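Long-range contacts in secreted in xylem 3 (Fusarium oxysporum, PDB 5OD4), which is a fungal effector of undefined biochemical activity that suppresses plant immunity and can be recognised by the host: residues Y77-R82 with Y121-S126; R34-E39 with R49-S54; L59-D64 with W113-S118; H71-N76 with A99-G104. All coordinates share one frame; numbering follows the deposited sequence.

Contact 1 of 4, residues Y77-R82 with Y121-S126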
# COMPACT_ATOMS: atom_id res chain seq x y z
N TYR A 77 -11.54 -6.55 -0.15
CA TYR A 77 -10.87 -5.30 0.20
C TYR A 77 -10.23 -4.70 -1.02
O TYR A 77 -9.63 -5.38 -1.87
CB TYR A 77 -9.78 -5.52 1.28
CG TYR A 77 -10.30 -6.08 2.57
CD1 TYR A 77 -10.51 -7.46 2.70
CD2 TYR A 77 -10.58 -5.29 3.65
CE1 TYR A 77 -10.98 -7.99 3.87
CE2 TYR A 77 -11.04 -5.83 4.85
CZ TYR A 77 -11.24 -7.17 4.95
OH TYR A 77 -11.69 -7.79 6.09
N GLU A 78 -10.32 -3.37 -1.09
CA GLU A 78 -9.67 -2.52 -2.08
C GLU A 78 -8.39 -1.96 -1.48
O GLU A 78 -8.41 -1.43 -0.36
CB GLU A 78 -10.64 -1.40 -2.46
CG GLU A 78 -10.11 -0.36 -3.44
CD GLU A 78 -9.96 -0.84 -4.85
OE1 GLU A 78 -10.20 -2.00 -5.17
OE2 GLU A 78 -9.57 0.01 -5.70
N ILE A 79 -7.28 -2.07 -2.22
CA ILE A 79 -5.98 -1.58 -1.79
C ILE A 79 -5.49 -0.63 -2.87
O ILE A 79 -5.42 -1.00 -4.04
CB ILE A 79 -4.99 -2.74 -1.62
CG1 ILE A 79 -5.49 -3.76 -0.61
CG2 ILE A 79 -3.62 -2.22 -1.22
CD1 ILE A 79 -4.89 -5.12 -0.77
N GLU A 80 -5.19 0.63 -2.49
CA GLU A 80 -4.82 1.64 -3.47
C GLU A 80 -3.60 2.38 -3.04
O GLU A 80 -3.47 2.75 -1.86
CB GLU A 80 -5.98 2.63 -3.69
CG GLU A 80 -7.25 1.99 -4.17
CD GLU A 80 -8.41 2.93 -4.43
OE1 GLU A 80 -8.35 4.14 -4.10
OE2 GLU A 80 -9.41 2.43 -5.02
N VAL A 81 -2.74 2.70 -4.01
CA VAL A 81 -1.61 3.58 -3.81
C VAL A 81 -1.72 4.75 -4.77
O VAL A 81 -1.81 4.54 -6.00
CB VAL A 81 -0.26 2.86 -4.02
CG1 VAL A 81 0.89 3.84 -3.87
CG2 VAL A 81 -0.13 1.70 -3.06
N ARG A 82 -1.68 5.96 -4.23
CA ARG A 82 -1.51 7.17 -5.02
C ARG A 82 -0.09 7.69 -4.81
O ARG A 82 0.52 7.47 -3.76
CB ARG A 82 -2.52 8.25 -4.63
CG ARG A 82 -3.95 7.77 -4.83
CD ARG A 82 -5.00 8.82 -4.57
NE ARG A 82 -5.01 9.79 -5.62
CZ ARG A 82 -4.59 11.06 -5.56
NH1 ARG A 82 -4.02 11.60 -4.52
NH2 ARG A 82 -4.75 11.73 -6.64
N TYR A 121 4.04 8.60 -1.25
CA TYR A 121 3.09 7.55 -1.55
C TYR A 121 2.01 7.48 -0.48
O TYR A 121 2.31 7.61 0.71
CB TYR A 121 3.83 6.19 -1.67
CG TYR A 121 4.89 6.25 -2.72
CD1 TYR A 121 4.56 6.13 -4.05
CD2 TYR A 121 6.20 6.49 -2.40
CE1 TYR A 121 5.53 6.23 -5.04
CE2 TYR A 121 7.19 6.62 -3.37
CZ TYR A 121 6.84 6.49 -4.68
OH TYR A 121 7.77 6.62 -5.70
N TYR A 122 0.77 7.27 -0.92
CA TYR A 122 -0.40 7.25 -0.03
C TYR A 122 -1.13 5.95 -0.23
O TYR A 122 -1.67 5.70 -1.31
CB TYR A 122 -1.32 8.45 -0.35
CG TYR A 122 -0.66 9.78 -0.07
CD1 TYR A 122 0.26 10.34 -0.98
CD2 TYR A 122 -0.91 10.44 1.10
CE1 TYR A 122 0.88 11.55 -0.72
CE2 TYR A 122 -0.26 11.66 1.40
CZ TYR A 122 0.63 12.18 0.48
OH TYR A 122 1.25 13.38 0.73
N LEU A 123 -1.16 5.12 0.81
CA LEU A 123 -1.79 3.82 0.79
C LEU A 123 -3.14 3.90 1.50
O LEU A 123 -3.23 4.43 2.60
CB LEU A 123 -0.90 2.82 1.54
CG LEU A 123 -1.46 1.44 1.83
CD1 LEU A 123 -1.72 0.67 0.54
CD2 LEU A 123 -0.52 0.66 2.74
N THR A 124 -4.16 3.31 0.87
CA THR A 124 -5.48 3.14 1.50
C THR A 124 -5.87 1.68 1.36
O THR A 124 -5.76 1.10 0.28
CB THR A 124 -6.54 4.02 0.86
OG1 THR A 124 -6.15 5.39 0.90
CG2 THR A 124 -7.88 3.89 1.56
N ILE A 125 -6.36 1.11 2.45
CA ILE A 125 -6.93 -0.26 2.49
C ILE A 125 -8.34 -0.11 3.02
O ILE A 125 -8.54 0.47 4.11
CB ILE A 125 -6.12 -1.18 3.42
CG1 ILE A 125 -4.65 -1.28 2.97
CG2 ILE A 125 -6.74 -2.56 3.47
CD1 ILE A 125 -3.74 -1.98 3.97
N SER A 126 -9.33 -0.65 2.30
CA SER A 126 -10.73 -0.54 2.76
C SER A 126 -11.53 -1.73 2.33
O SER A 126 -11.42 -2.17 1.21
CB SER A 126 -11.35 0.72 2.18
OG SER A 126 -12.64 0.91 2.71
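Glu-78, Glu-80 and Arg-82 pair with Ser-126, Thr-124 and Tyr-122 as three successive antiparallel hydrogen-bonded pairs, each closed by two N-H...O bonds of 2.8 to 2.9 Å between backbone N and O. Between them, Ile-79 with Ile-125 and Val-81 with Leu-123 form the non-hydrogen-bonded pairs, and the short strand axes lie 165° apart. On the apolar face Leu-123 joins the two strands: its CD1 lies 3.9 Å from CG2 of Ile-79, the two side chains running side by side, and 4.1 Å from CG2 of Val-81. A chi1 of 171° with a bent chi2 brings CD1 over the neighbouring strand, 3.6 Å from Glu-80 O. The opposite face is polar. There OE2 of Glu-78 and OE2 of Glu-80 are 2.5 Å apart, so one acid probably carries a proton. Arg-100, in one of its two conformers, pairs with Glu-78, while the backbone N atoms of Val-6 and Phe-7 hold the Glu-80 carboxylate. Further out, Ile-111, Trp-113, Ile-63 and Val-65 cover the Ile-79/Val-81 face. The pair thus forms the middle of one sheet of the beta-sandwich, its apolar face on the other sheet and its polar face partly covered by the N-terminal segment.

Contact 2 of 4, residues R34-E39 with R49-S54; sequences RDPPYE and RIYERS. With EDO (1,2-ethanediol), chain C; EDO (1,2-ethanediol), chain E.
Arg-49, on strand 47-53 of the beta-sandwich, reaches across to the loop that leads into edge strand 39-40 and lies flat against Tyr-38. Ring and guanidinium planes are only 15° apart, and Arg-49 CD sits over the ring centre, 3.8 Å from the centroid and 10° off the normal, a CH-pi contact; beyond it the guanidinium face, NE and CZ, lies over CE2. The chain runs extended from CG to NE, which carries the guanidinium along the ring to the backbone beyond. There NH1 is gripped twice, both partners close to the guanidinium plane: it donates to Pro-36 O at 2.8 Å, on a carbonyl lone pair, and to Asp-35 OD1 at 2.9 Å in a salt bridge. That carboxylate is met on its anti side, its plane 80° from the guanidinium. Asp-64 takes NE, so the group is fixed from both ends. Next along the strand, Pro-36 CG, in the modelled conformer, one of two, makes a CH-pi contact over the Tyr-51 face, 4.0 Å from the centroid. Away from this packed core the contact loosens toward solvent. Ethanediol molecules, probably from the crystallisation liquor, hydrogen-bond to backbone groups there: one accepts from Ile-50 N, and another bonds to both N and O of Glu-52. Tyr-51 OH, hydrogen-bonded also to Asp-64, receives a water at 2.9 Å that donates to Arg-34 O at 3.1 Å.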
# COMPACT_ATOMS: atom_id res chain seq x y z
N ARG A 34 14.48 -10.78 3.41
CA ARG A 34 13.59 -11.59 2.56
C ARG A 34 12.15 -11.65 3.06
O ARG A 34 11.24 -11.97 2.30
CB ARG A 34 14.12 -13.02 2.42
CG ARG A 34 15.55 -13.17 1.91
CD ARG A 34 15.95 -14.64 1.72
NE ARG A 34 15.98 -15.40 2.98
CZ ARG A 34 14.98 -16.12 3.51
NH1 ARG A 34 13.79 -16.20 2.91
NH2 ARG A 34 15.16 -16.76 4.66
N ASP A 35 11.97 -11.37 4.35
CA ASP A 35 10.70 -11.51 5.08
C ASP A 35 10.50 -10.43 6.23
O ASP A 35 10.50 -10.75 7.40
CB ASP A 35 10.65 -12.95 5.63
CG ASP A 35 9.23 -13.45 5.89
OD1 ASP A 35 8.25 -12.87 5.36
OD2 ASP A 35 9.12 -14.46 6.61
N PRO A 36 10.38 -9.12 5.90
CA PRO A 36 10.24 -8.03 6.89
C PRO A 36 8.91 -8.06 7.66
O PRO A 36 7.95 -8.71 7.24
CB PRO A 36 10.42 -6.74 6.06
CG PRO A 36 10.73 -7.19 4.66
CD PRO A 36 10.25 -8.61 4.53
N PRO A 37 8.84 -7.40 8.84
CA PRO A 37 7.66 -7.63 9.71
C PRO A 37 6.38 -7.05 9.16
O PRO A 37 6.32 -5.94 8.72
CB PRO A 37 8.05 -6.88 11.02
CG PRO A 37 9.53 -6.87 11.01
CD PRO A 37 9.87 -6.64 9.57
N TYR A 38 5.32 -7.83 9.27
CA TYR A 38 3.99 -7.29 9.14
C TYR A 38 3.61 -6.49 10.36
O TYR A 38 4.00 -6.85 11.49
CB TYR A 38 2.96 -8.44 8.93
CG TYR A 38 2.90 -8.97 7.52
CD1 TYR A 38 2.04 -8.42 6.59
CD2 TYR A 38 3.65 -10.06 7.10
CE1 TYR A 38 1.91 -8.93 5.30
CE2 TYR A 38 3.53 -10.59 5.83
CZ TYR A 38 2.65 -10.01 4.93
OH TYR A 38 2.49 -10.51 3.67
N GLU A 39 2.79 -5.45 10.16
CA GLU A 39 2.21 -4.63 11.22
C GLU A 39 0.73 -4.55 11.02
O GLU A 39 0.24 -4.63 9.90
CB GLU A 39 2.84 -3.24 11.21
CG GLU A 39 4.32 -3.31 11.51
CD GLU A 39 4.95 -2.04 11.97
OE1 GLU A 39 4.30 -0.97 11.90
OE2 GLU A 39 6.15 -2.13 12.39
N ARG A 49 2.76 -4.70 5.21
CA ARG A 49 4.15 -4.31 5.31
C ARG A 49 4.54 -3.54 4.07
O ARG A 49 4.07 -3.82 2.98
CB ARG A 49 5.08 -5.50 5.55
CG ARG A 49 4.94 -6.62 4.55
CD ARG A 49 5.89 -7.75 4.89
NE ARG A 49 5.83 -8.78 3.86
CZ ARG A 49 6.44 -9.93 3.94
NH1 ARG A 49 7.15 -10.26 5.01
NH2 ARG A 49 6.31 -10.79 2.96
N ILE A 50 5.43 -2.56 4.27
CA ILE A 50 5.93 -1.67 3.23
C ILE A 50 7.44 -1.76 3.32
O ILE A 50 8.01 -1.49 4.38
CB ILE A 50 5.45 -0.23 3.45
CG1 ILE A 50 3.91 -0.14 3.51
CG2 ILE A 50 6.02 0.67 2.37
CD1 ILE A 50 3.38 1.18 4.03
N TYR A 51 8.09 -2.18 2.25
CA TYR A 51 9.51 -2.50 2.31
C TYR A 51 10.13 -2.39 0.96
O TYR A 51 9.47 -2.06 -0.01
CB TYR A 51 9.72 -3.88 2.94
CG TYR A 51 9.12 -5.03 2.18
CD1 TYR A 51 7.76 -5.33 2.26
CD2 TYR A 51 9.90 -5.85 1.40
CE1 TYR A 51 7.21 -6.41 1.59
CE2 TYR A 51 9.37 -6.96 0.76
CZ TYR A 51 8.03 -7.24 0.86
OH TYR A 51 7.52 -8.36 0.24
N GLU A 52 11.43 -2.65 0.89
CA GLU A 52 12.16 -2.66 -0.38
C GLU A 52 12.83 -4.00 -0.60
O GLU A 52 13.18 -4.71 0.35
CB GLU A 52 13.19 -1.53 -0.43
CG GLU A 52 12.46 -0.16 -0.45
CD GLU A 52 13.30 1.01 0.03
OE1 GLU A 52 14.23 0.80 0.83
OE2 GLU A 52 13.08 2.14 -0.47
N ARG A 53 13.00 -4.36 -1.87
CA ARG A 53 13.71 -5.54 -2.28
C ARG A 53 14.60 -5.23 -3.44
O ARG A 53 14.35 -4.34 -4.23
CB ARG A 53 12.77 -6.69 -2.60
CG ARG A 53 11.89 -6.57 -3.80
CD ARG A 53 11.36 -7.94 -4.27
NE ARG A 53 10.38 -8.50 -3.34
CZ ARG A 53 9.07 -8.70 -3.58
NH1 ARG A 53 8.30 -9.23 -2.63
NH2 ARG A 53 8.49 -8.38 -4.74
N SER A 54 15.67 -5.99 -3.57
CA SER A 54 16.57 -5.82 -4.68
C SER A 54 16.01 -6.39 -6.00
O SER A 54 15.32 -7.39 -5.97
CB SER A 54 17.89 -6.51 -4.39
OG SER A 54 18.56 -5.91 -3.32
C1 EDO C . 4.85 -1.73 7.98
O1 EDO C . 5.96 -2.01 7.06
C2 EDO C . 5.03 -0.56 8.94
O2 EDO C . 5.34 0.59 8.16
C1 EDO E . 13.46 -4.87 4.20
O1 EDO E . 13.86 -5.41 2.92
C2 EDO E . 13.72 -3.36 4.32
O2 EDO E . 12.87 -2.62 3.43
O HOH W 1 9.48 -10.46 0.18

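Contact 3 of 4, residues L59-D64 with W113-S118; sequences LRTVID and WDADAS
The indole of Trp-113 carries Thr-61 on one face and meets Ile-63 at its edge. Thr-61 CB stands 3.8 Å from the centroid of the five-membered ring, 21° off the normal, while CG2, anti to the backbone N, stands above the rim of the six-membered ring, 3.5 Å from CZ2. Ile-63 CD1 reaches CH2 near the ring plane, at 3.9 Å. The second flat group, the Arg-60 guanidinium, lies with one face over the Trp-113 backbone. Bends at its second and third torsions fold the arginine back so that NH1 meets Asp-114 OD1 at 2.8 Å. This salt bridge lies in the guanidinium plane but comes from above the carboxylate, and Ser-112 holds NH2. Behind the side chains, Thr-61 and Trp-113 form an antiparallel hydrogen-bonded pair that joins strand 60-66 to edge strand 109-114, and Ala-115 N continues the pairing past the strand end with a 2.9 Å bond to Leu-59 O, straight at 175°. A water bonded to Thr-61 OG1 accepts from Trp-113 NE1 and Asp-116 N. The indole N-H is thus satisfied, which is consistent with burying Trp-113 against Phe-21, Phe-96 and Val-81, while the charged pair stays on the outer side of the sheet.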
# COMPACT_ATOMS: atom_id res chain seq x y z
N LEU A 59 16.28 -1.13 -6.95
CA LEU A 59 15.44 -1.44 -5.81
C LEU A 59 14.00 -1.35 -6.22
O LEU A 59 13.63 -0.48 -7.04
CB LEU A 59 15.71 -0.47 -4.64
CG LEU A 59 16.77 -0.45 -3.57
CD1 LEU A 59 16.32 0.51 -2.47
CD2 LEU A 59 16.92 -1.85 -3.04
N ARG A 60 13.19 -2.22 -5.61
CA ARG A 60 11.75 -2.20 -5.75
C ARG A 60 11.11 -1.88 -4.45
O ARG A 60 11.52 -2.44 -3.40
CB ARG A 60 11.28 -3.58 -6.16
CG ARG A 60 11.72 -4.08 -7.50
CD ARG A 60 10.97 -3.51 -8.66
NE ARG A 60 9.59 -4.01 -8.77
CZ ARG A 60 8.77 -3.66 -9.77
NH1 ARG A 60 9.19 -2.84 -10.72
NH2 ARG A 60 7.54 -4.13 -9.85
N THR A 61 10.11 -1.01 -4.45
CA THR A 61 9.24 -0.80 -3.28
C THR A 61 8.11 -1.83 -3.38
O THR A 61 7.55 -2.03 -4.45
CB THR A 61 8.69 0.62 -3.29
OG1 THR A 61 9.77 1.56 -3.26
CG2 THR A 61 7.74 0.88 -2.13
N VAL A 62 7.78 -2.44 -2.24
CA VAL A 62 6.78 -3.50 -2.15
C VAL A 62 5.82 -3.21 -1.03
O VAL A 62 6.25 -2.84 0.08
CB VAL A 62 7.45 -4.88 -1.92
CG1 VAL A 62 6.41 -5.98 -2.00
CG2 VAL A 62 8.58 -5.13 -2.92
N ILE A 63 4.53 -3.45 -1.29
CA ILE A 63 3.52 -3.45 -0.24
C ILE A 63 2.82 -4.79 -0.28
O ILE A 63 2.30 -5.18 -1.32
CB ILE A 63 2.51 -2.32 -0.42
CG1 ILE A 63 3.22 -0.97 -0.44
CG2 ILE A 63 1.43 -2.38 0.69
CD1 ILE A 63 2.33 0.24 -0.56
N ASP A 64 2.76 -5.47 0.86
CA ASP A 64 1.96 -6.69 1.04
C ASP A 64 0.86 -6.42 2.04
O ASP A 64 1.09 -5.78 3.07
CB ASP A 64 2.82 -7.84 1.57
CG ASP A 64 3.89 -8.32 0.65
OD1 ASP A 64 3.68 -8.40 -0.58
OD2 ASP A 64 4.99 -8.71 1.18
N TRP A 113 6.81 -1.58 -7.29
CA TRP A 113 7.23 -0.62 -8.32
C TRP A 113 8.71 -0.33 -8.16
O TRP A 113 9.30 -0.60 -7.12
CB TRP A 113 6.40 0.66 -8.28
CG TRP A 113 6.48 1.46 -7.02
CD1 TRP A 113 7.36 2.45 -6.72
CD2 TRP A 113 5.59 1.39 -5.91
NE1 TRP A 113 7.07 3.02 -5.51
CE2 TRP A 113 5.98 2.38 -4.99
CE3 TRP A 113 4.45 0.61 -5.60
CZ2 TRP A 113 5.27 2.61 -3.82
CZ3 TRP A 113 3.79 0.84 -4.43
CH2 TRP A 113 4.20 1.82 -3.55
N ASP A 114 9.32 0.25 -9.19
CA ASP A 114 10.73 0.66 -9.10
C ASP A 114 10.82 1.82 -8.11
O ASP A 114 10.16 2.84 -8.25
CB ASP A 114 11.24 1.10 -10.47
CG ASP A 114 11.36 -0.02 -11.46
OD1 ASP A 114 11.43 -1.21 -11.11
OD2 ASP A 114 11.51 0.30 -12.66
N ALA A 115 11.70 1.68 -7.12
CA ALA A 115 11.77 2.66 -6.05
C ALA A 115 12.13 4.03 -6.59
O ALA A 115 13.02 4.15 -7.44
CB ALA A 115 12.76 2.21 -5.02
N ASP A 116 11.46 5.06 -6.09
CA ASP A 116 11.62 6.42 -6.59
C ASP A 116 11.37 7.40 -5.45
O ASP A 116 10.27 7.47 -4.89
CB ASP A 116 10.71 6.68 -7.78
CG ASP A 116 10.97 8.04 -8.49
OD1 ASP A 116 11.45 8.97 -7.88
OD2 ASP A 116 10.67 8.15 -9.71
N ALA A 117 12.40 8.17 -5.12
CA ALA A 117 12.35 9.13 -4.03
C ALA A 117 11.63 10.42 -4.35
O ALA A 117 11.42 11.24 -3.47
CB ALA A 117 13.77 9.47 -3.57
N SER A 118 11.21 10.61 -5.60
CA SER A 118 10.63 11.87 -6.09
C SER A 118 9.12 11.97 -5.91
O SER A 118 8.54 12.92 -6.41
CB SER A 118 11.00 12.11 -7.56
OG SER A 118 10.32 11.27 -8.46
O HOH W 2 14.73 2.21 -8.48
O HOH W 3 9.39 4.17 -4.16

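Contact 4 of 4, residues H71-N76 with A99-G104; sequences HQAIAN and ARLSTG
This is a surface contact at one end of the beta-sandwich, between a loop and the end of strand 94-101 with the turn after it: residues 71-76, which enter strand 77-85, run against residues 99-104. The two strands are antiparallel neighbours, and the segments prolong their pairing less regularly; the touching parts run 135° apart. Evidence for continued pairing lies near the strand ends, where Asn-76 CA makes a CA-H...O contact of 3.4 Å to Leu-101 O. Beyond that point a side chain replaces the backbone acceptor. Asn-76 OD1 takes the N-H of Thr-103 at 2.9 Å, the donor standing 45° out of the carbonyl plane and therefore not on a lone pair, with a weak second bond from Thr-103 OG1 at 3.3 Å. The asparagine places OD1 there with CG anti to its carbonyl carbon. On the other flank of Asn-76, Arg-100 NH2, in the conformer described, one of two, passes 3.5 Å from Asn-76 CB on its way to Asp-128. Ala-73 CB points toward the other segment, 3.9 Å from Leu-101 CG and 3.4 Å from Ser-102 O, making the small buried part of the contact. The carbonyl O of Ala-73 receives Gly-104 N at 2.8 Å with a nearly straight N-H (170°). Gly-104 turns the chain here with a positive phi. At the outer margin Gln-72 extends alongside this glycine, and its NE2 donates to Gly-104 O at 2.9 Å.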
# COMPACT_ATOMS: atom_id res chain seq x y z
N HIS A 71 -5.32 -16.77 8.52
CA HIS A 71 -6.74 -16.74 8.23
C HIS A 71 -7.00 -16.41 6.77
O HIS A 71 -6.16 -15.87 6.04
CB HIS A 71 -7.45 -15.75 9.13
CG HIS A 71 -7.49 -16.16 10.58
ND1 HIS A 71 -8.53 -15.86 11.41
CD2 HIS A 71 -6.62 -16.87 11.33
CE1 HIS A 71 -8.29 -16.37 12.62
NE2 HIS A 71 -7.12 -16.97 12.60
N GLN A 72 -8.21 -16.72 6.35
CA GLN A 72 -8.74 -16.23 5.07
C GLN A 72 -9.40 -14.88 5.25
O GLN A 72 -9.97 -14.58 6.30
CB GLN A 72 -9.77 -17.21 4.53
CG GLN A 72 -9.21 -18.57 4.16
CD GLN A 72 -10.35 -19.50 3.87
OE1 GLN A 72 -10.92 -20.09 4.80
NE2 GLN A 72 -10.74 -19.61 2.60
N ALA A 73 -9.37 -14.06 4.19
CA ALA A 73 -10.14 -12.82 4.20
C ALA A 73 -11.63 -13.12 4.32
O ALA A 73 -12.15 -14.00 3.64
CB ALA A 73 -9.86 -12.05 2.93
N ILE A 74 -12.33 -12.35 5.16
CA ILE A 74 -13.76 -12.55 5.39
C ILE A 74 -14.63 -11.67 4.53
O ILE A 74 -15.87 -11.74 4.62
CB ILE A 74 -14.13 -12.35 6.88
CG1 ILE A 74 -14.03 -10.89 7.32
CG2 ILE A 74 -13.29 -13.24 7.76
CD1 ILE A 74 -14.42 -10.68 8.76
N ALA A 75 -14.02 -10.84 3.70
CA ALA A 75 -14.68 -9.86 2.84
C ALA A 75 -13.71 -9.52 1.73
O ALA A 75 -12.55 -9.93 1.74
CB ALA A 75 -15.11 -8.64 3.63
N ASN A 76 -14.21 -8.71 0.78
CA ASN A 76 -13.34 -8.14 -0.25
C ASN A 76 -12.80 -6.81 0.18
O ASN A 76 -13.52 -6.01 0.79
CB ASN A 76 -14.14 -7.94 -1.54
CG ASN A 76 -14.64 -9.24 -2.12
OD1 ASN A 76 -13.85 -10.15 -2.39
ND2 ASN A 76 -15.95 -9.32 -2.34
N ALA A 99 -4.74 -3.08 -5.85
CA ALA A 99 -4.82 -4.52 -5.69
C ALA A 99 -6.08 -4.85 -4.91
O ALA A 99 -6.73 -4.01 -4.36
CB ALA A 99 -3.59 -5.07 -4.99
N ARG A 100 -6.45 -6.13 -4.97
CA ARG A 100 -7.61 -6.67 -4.26
C ARG A 100 -7.20 -7.80 -3.34
O ARG A 100 -6.35 -8.63 -3.71
CB ARG A 100 -8.66 -7.18 -5.23
CG ARG A 100 -9.14 -6.16 -6.25
CD ARG A 100 -10.11 -5.19 -5.63
NE ARG A 100 -11.36 -5.85 -5.31
CZ ARG A 100 -12.36 -5.31 -4.63
NH1 ARG A 100 -12.26 -4.07 -4.20
NH2 ARG A 100 -13.42 -6.04 -4.37
N LEU A 101 -7.83 -7.86 -2.17
CA LEU A 101 -7.80 -9.04 -1.29
C LEU A 101 -9.22 -9.55 -1.29
O LEU A 101 -10.10 -8.91 -0.76
CB LEU A 101 -7.28 -8.65 0.15
CG LEU A 101 -7.18 -9.83 1.14
CD1 LEU A 101 -6.06 -10.77 0.76
CD2 LEU A 101 -6.99 -9.29 2.54
N SER A 102 -9.45 -10.71 -1.95
CA SER A 102 -10.78 -11.23 -2.17
C SER A 102 -11.24 -12.13 -1.02
O SER A 102 -10.43 -12.77 -0.34
CB SER A 102 -10.77 -12.08 -3.44
OG SER A 102 -9.75 -13.07 -3.31
N THR A 103 -12.55 -12.22 -0.83
CA THR A 103 -13.10 -13.11 0.21
C THR A 103 -12.58 -14.53 -0.00
O THR A 103 -12.64 -15.07 -1.09
CB THR A 103 -14.61 -13.14 0.09
OG1 THR A 103 -15.05 -11.81 0.17
CG2 THR A 103 -15.24 -13.94 1.22
N GLY A 104 -12.06 -15.13 1.07
CA GLY A 104 -11.53 -16.47 1.02
C GLY A 104 -10.06 -16.58 0.69
O GLY A 104 -9.49 -17.65 0.86

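How the contacts relate
From the N terminus, contact 2 closes first, a short loop that folds residues 34-39 back onto strand 47-53, and it is complete before the others begin. Strand 60-66 then opens contact 3, whose partner arrives only at residues 113-118. Contact 4 is nested inside that long loop. Contact 1 opens at 77-82 and closes last, at 121-126, so it crosses both contact 3 and contact 4. Contacts 2 and 3 share one sheet, where strands 47-53 and 60-66 are neighbours; contacts 1 and 4 share the other. Packing of Val-81 on Ile-63 and Trp-113, and of Leu-123 on Ile-50, ties the sheets together, whereas contacts 3 and 4 lie about 24 Å apart between centres.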